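Local coordinates for ACT domain protein (Streptococcus pneumoniae, PDB 1ZPV) that is of unknown function but carries an ACT domain and forms a homodimer, consistent with a regulatory role through small-ligand binding as in other ACT proteins, at residues G21-L31 with Y61-F69. Sequence-based numbering, arbitrary orientation. Where two conformers were deposited one is given.
Sequences GVSGKIAELGL and YLRNEFEAF
K25 reaches across from helix 18-28 to E65 on helix 59-72, passing between the rings of F66 and F69. Its CG lies anti to the backbone N (chi1 -173°), and the chain bends once, at chi2. Beyond that bend it is extended. K25 CB sits over one face of the F69 ring in a CH-pi contact, 4.0 Å from the ring centroid. CG also touches F66 CE2. The ammonium ends between the carboxylates of E65 and E28. K25 NZ donates to E65 OE2 at 2.6 Å, meeting that oxygen on its anti side and 33° out of the carboxylate plane. K25 NZ also donates to E28 OE2 at 2.9 Å, on the syn side of that oxygen. E28 OE2 and E65 OE2 lie 4.1 Å apart, with K25 NZ bonded to both.

F69 points its ring back toward the start of segment 21-31. The G21 CA lies at the ring edge, and G21 O is 3.3 Å from F69 CZ. Glycine has no side chain here, and the ring comes close to its backbone.

Deeper in, L29 CD1 packs against the F66 ring obliquely, 3.5 Å from F66 CZ. I26 CG1 meets the same CZ, and L31 CD1 approaches the ring edge. F66 also touches I8, I77 and I79 of the sheet, so its ring joins helix 18-28 to strands 4-12 and 75-81. L29 CD1 further meets L62 CD2. After L29 the helix closes in a Schellman motif at G30.

Segments 21-28 and 61-69 run roughly antiparallel, their axes at 148°, on one face of the four-stranded antiparallel sheet, the βαββαβ arrangement of an ACT domain. Their interface is apolar near the sheet. At its outer side, one lysine bonded to two glutamates probably offsets the repulsion between those carboxylates and ties the helices together.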
loop_
_atom_site.group_PDB
_atom_site.type_symbol
_atom_site.label_atom_id
_atom_site.label_comp_id
_atom_site.label_asym_id
_atom_site.label_seq_id
_atom_site.Cartn_x
_atom_site.Cartn_y
_atom_site.Cartn_z
ATOM N N GLY C 21 -15.078 -5.700 -15.726
ATOM C CA GLY C 21 -16.339 -5.351 -15.034
ATOM C C GLY C 21 -16.269 -3.897 -14.569
ATOM O O GLY C 21 -17.187 -3.119 -14.774
ATOM N N VAL C 22 -15.159 -3.537 -13.941
ATOM C CA VAL C 22 -15.037 -2.227 -13.313
ATOM C C VAL C 22 -14.898 -1.133 -14.387
ATOM O O VAL C 22 -15.598 -0.129 -14.325
ATOM C CB VAL C 22 -13.888 -2.206 -12.255
ATOM C CG1 VAL C 22 -13.643 -0.778 -11.737
ATOM C CG2 VAL C 22 -14.253 -3.073 -11.064
ATOM N N SER C 23 -14.038 -1.349 -15.388
ATOM C CA SER C 23 -13.915 -0.357 -16.496
ATOM C C SER C 23 -15.237 -0.160 -17.259
ATOM O O SER C 23 -15.554 0.957 -17.658
ATOM C CB SER C 23 -12.764 -0.698 -17.479
ATOM O OG SER C 23 -12.963 -1.967 -18.134
ATOM N N GLY C 24 -15.970 -1.267 -17.442
ATOM C CA GLY C 24 -17.277 -1.302 -18.095
ATOM C C GLY C 24 -18.313 -0.520 -17.298
ATOM O O GLY C 24 -19.067 0.263 -17.887
ATOM N N LYS C 25 -18.324 -0.709 -15.967
ATOM C CA LYS C 25 -19.216 0.073 -15.075
ATOM C C LYS C 25 -18.925 1.586 -15.112
ATOM O O LYS C 25 -19.847 2.418 -15.191
ATOM C CB LYS C 25 -19.082 -0.428 -13.629
ATOM C CG LYS C 25 -20.090 0.201 -12.658
ATOM C CD LYS C 25 -21.516 -0.122 -13.068
ATOM C CE LYS C 25 -22.508 0.465 -12.072
ATOM N NZ LYS C 25 -23.883 0.022 -12.443
ATOM N N ILE C 26 -17.639 1.933 -15.045
ATOM C CA ILE C 26 -17.208 3.347 -15.154
ATOM C C ILE C 26 -17.727 4.000 -16.460
ATOM O O ILE C 26 -18.275 5.106 -16.438
ATOM C CB ILE C 26 -15.673 3.460 -15.024
ATOM C CG1 ILE C 26 -15.187 3.030 -13.636
ATOM C CG2 ILE C 26 -15.162 4.844 -15.363
ATOM C CD1 ILE C 26 -13.649 2.904 -13.606
ATOM N N ALA C 27 -17.574 3.314 -17.592
ATOM C CA ALA C 27 -18.089 3.807 -18.874
ATOM C C ALA C 27 -19.648 3.889 -18.894
ATOM O O ALA C 27 -20.199 4.866 -19.392
ATOM C CB ALA C 27 -17.571 2.939 -20.028
ATOM N N GLU C 28 -20.334 2.901 -18.312
ATOM C CA GLU C 28 -21.818 2.919 -18.216
ATOM C C GLU C 28 -22.310 4.150 -17.456
ATOM O O GLU C 28 -23.331 4.770 -17.803
ATOM C CB GLU C 28 -22.372 1.631 -17.571
ATOM C CG GLU C 28 -23.907 1.672 -17.250
ATOM C CD GLU C 28 -24.275 0.913 -15.942
ATOM O OE1 GLU C 28 -24.541 -0.314 -16.022
ATOM O OE2 GLU C 28 -24.281 1.526 -14.844
ATOM N N LEU C 29 -21.553 4.531 -16.432
ATOM C CA LEU C 29 -21.857 5.711 -15.645
ATOM C C LEU C 29 -21.456 7.019 -16.314
ATOM O O LEU C 29 -21.627 8.075 -15.714
ATOM C CB LEU C 29 -21.179 5.594 -14.276
ATOM C CG LEU C 29 -21.805 4.519 -13.343
ATOM C CD1 LEU C 29 -20.846 4.318 -12.208
ATOM C CD2 LEU C 29 -23.222 4.821 -12.805
ATOM N N GLY C 30 -20.904 6.909 -17.527
ATOM C CA GLY C 30 -20.441 8.031 -18.341
ATOM C C GLY C 30 -19.240 8.757 -17.750
ATOM O O GLY C 30 -19.077 9.963 -17.990
ATOM N N LEU C 31 -18.398 8.040 -16.996
ATOM C CA LEU C 31 -17.219 8.658 -16.387
ATOM C C LEU C 31 -15.973 8.386 -17.255
ATOM O O LEU C 31 -15.891 7.342 -17.924
ATOM C CB LEU C 31 -17.004 8.192 -14.949
ATOM C CG LEU C 31 -18.190 8.297 -13.983
ATOM C CD1 LEU C 31 -17.838 7.582 -12.673
ATOM C CD2 LEU C 31 -18.550 9.760 -13.736
ATOM N N TYR C 61 -25.057 8.578 -4.401
ATOM C CA TYR C 61 -25.470 7.562 -5.365
ATOM C C TYR C 61 -24.298 6.708 -5.845
ATOM O O TYR C 61 -24.387 5.462 -5.839
ATOM C CB TYR C 61 -26.192 8.204 -6.567
ATOM C CG TYR C 61 -26.476 7.218 -7.658
ATOM C CD1 TYR C 61 -27.333 6.112 -7.446
ATOM C CD2 TYR C 61 -25.872 7.350 -8.896
ATOM C CE1 TYR C 61 -27.577 5.186 -8.482
ATOM C CE2 TYR C 61 -26.089 6.421 -9.892
ATOM C CZ TYR C 61 -26.949 5.364 -9.685
ATOM O OH TYR C 61 -27.131 4.478 -10.735
ATOM N N LEU C 62 -23.196 7.358 -6.223
ATOM C CA LEU C 62 -22.026 6.598 -6.765
ATOM C C LEU C 62 -21.408 5.596 -5.787
ATOM O O LEU C 62 -20.989 4.472 -6.178
ATOM C CB LEU C 62 -20.935 7.533 -7.310
ATOM C CG LEU C 62 -21.344 8.428 -8.496
ATOM C CD1 LEU C 62 -20.246 9.474 -8.766
ATOM C CD2 LEU C 62 -21.685 7.634 -9.782
ATOM N N ARG C 63 -21.327 6.001 -4.529
ATOM C CA ARG C 63 -20.755 5.145 -3.504
ATOM C C ARG C 63 -21.632 3.905 -3.397
ATOM O O ARG C 63 -21.130 2.776 -3.427
ATOM C CB ARG C 63 -20.630 5.871 -2.164
ATOM C CG ARG C 63 -19.585 6.964 -2.163
ATOM C CD ARG C 63 -19.293 7.508 -0.768
ATOM N NE ARG C 63 -20.352 8.382 -0.248
ATOM C CZ ARG C 63 -21.349 7.976 0.545
ATOM N NH1 ARG C 63 -21.432 6.700 0.912
ATOM N NH2 ARG C 63 -22.263 8.843 0.977
ATOM N N ASN C 64 -22.942 4.122 -3.297
ATOM C CA ASN C 64 -23.884 3.006 -3.213
ATOM C C ASN C 64 -23.842 2.120 -4.443
ATOM O O ASN C 64 -23.850 0.896 -4.328
ATOM C CB ASN C 64 -25.323 3.496 -2.991
ATOM C CG ASN C 64 -25.613 3.786 -1.505
ATOM O OD1 ASN C 64 -24.766 3.578 -0.641
ATOM N ND2 ASN C 64 -26.803 4.295 -1.228
ATOM N N GLU C 65 -23.847 2.746 -5.608
ATOM C CA GLU C 65 -23.851 2.012 -6.880
ATOM C C GLU C 65 -22.575 1.183 -7.095
ATOM O O GLU C 65 -22.656 0.015 -7.523
ATOM C CB GLU C 65 -24.080 2.983 -8.027
ATOM C CG GLU C 65 -24.100 2.351 -9.383
ATOM C CD GLU C 65 -25.444 1.719 -9.740
ATOM O OE1 GLU C 65 -26.357 1.594 -8.877
ATOM O OE2 GLU C 65 -25.563 1.357 -10.918
ATOM N N PHE C 66 -21.412 1.751 -6.766
ATOM C CA PHE C 66 -20.159 0.998 -6.881
ATOM C C PHE C 66 -20.064 -0.176 -5.891
ATOM O O PHE C 66 -19.611 -1.257 -6.252
ATOM C CB PHE C 66 -18.947 1.944 -6.791
ATOM C CG PHE C 66 -18.574 2.567 -8.124
ATOM C CD1 PHE C 66 -18.662 3.934 -8.329
ATOM C CD2 PHE C 66 -18.130 1.779 -9.168
ATOM C CE1 PHE C 66 -18.270 4.499 -9.582
ATOM C CE2 PHE C 66 -17.765 2.317 -10.401
ATOM C CZ PHE C 66 -17.835 3.663 -10.622
ATOM N N GLU C 67 -20.537 0.032 -4.679
ATOM C CA GLU C 67 -20.547 -1.030 -3.676
ATOM C C GLU C 67 -21.504 -2.145 -4.114
ATOM O O GLU C 67 -21.191 -3.338 -4.016
ATOM C CB GLU C 67 -20.905 -0.450 -2.301
ATOM C CG GLU C 67 -21.218 -1.506 -1.239
ATOM C CD GLU C 67 -21.406 -0.896 0.132
ATOM O OE1 GLU C 67 -22.435 -0.200 0.371
ATOM O OE2 GLU C 67 -20.521 -1.129 0.986
ATOM N N ALA C 68 -22.670 -1.772 -4.617
ATOM C CA ALA C 68 -23.619 -2.768 -5.098
ATOM C C ALA C 68 -23.059 -3.545 -6.300
ATOM O O ALA C 68 -23.200 -4.782 -6.359
ATOM C CB ALA C 68 -24.959 -2.120 -5.453
ATOM N N PHE C 69 -22.450 -2.830 -7.260
ATOM C CA PHE C 69 -21.839 -3.484 -8.410
ATOM C C PHE C 69 -20.669 -4.385 -7.994
ATOM O O PHE C 69 -20.552 -5.533 -8.458
ATOM C CB PHE C 69 -21.359 -2.484 -9.468
ATOM C CG PHE C 69 -20.667 -3.157 -10.635
ATOM C CD1 PHE C 69 -21.401 -3.856 -11.577
ATOM C CD2 PHE C 69 -19.266 -3.145 -10.736
ATOM C CE1 PHE C 69 -20.763 -4.535 -12.633
ATOM C CE2 PHE C 69 -18.613 -3.785 -11.788
ATOM C CZ PHE C 69 -19.367 -4.496 -12.745
#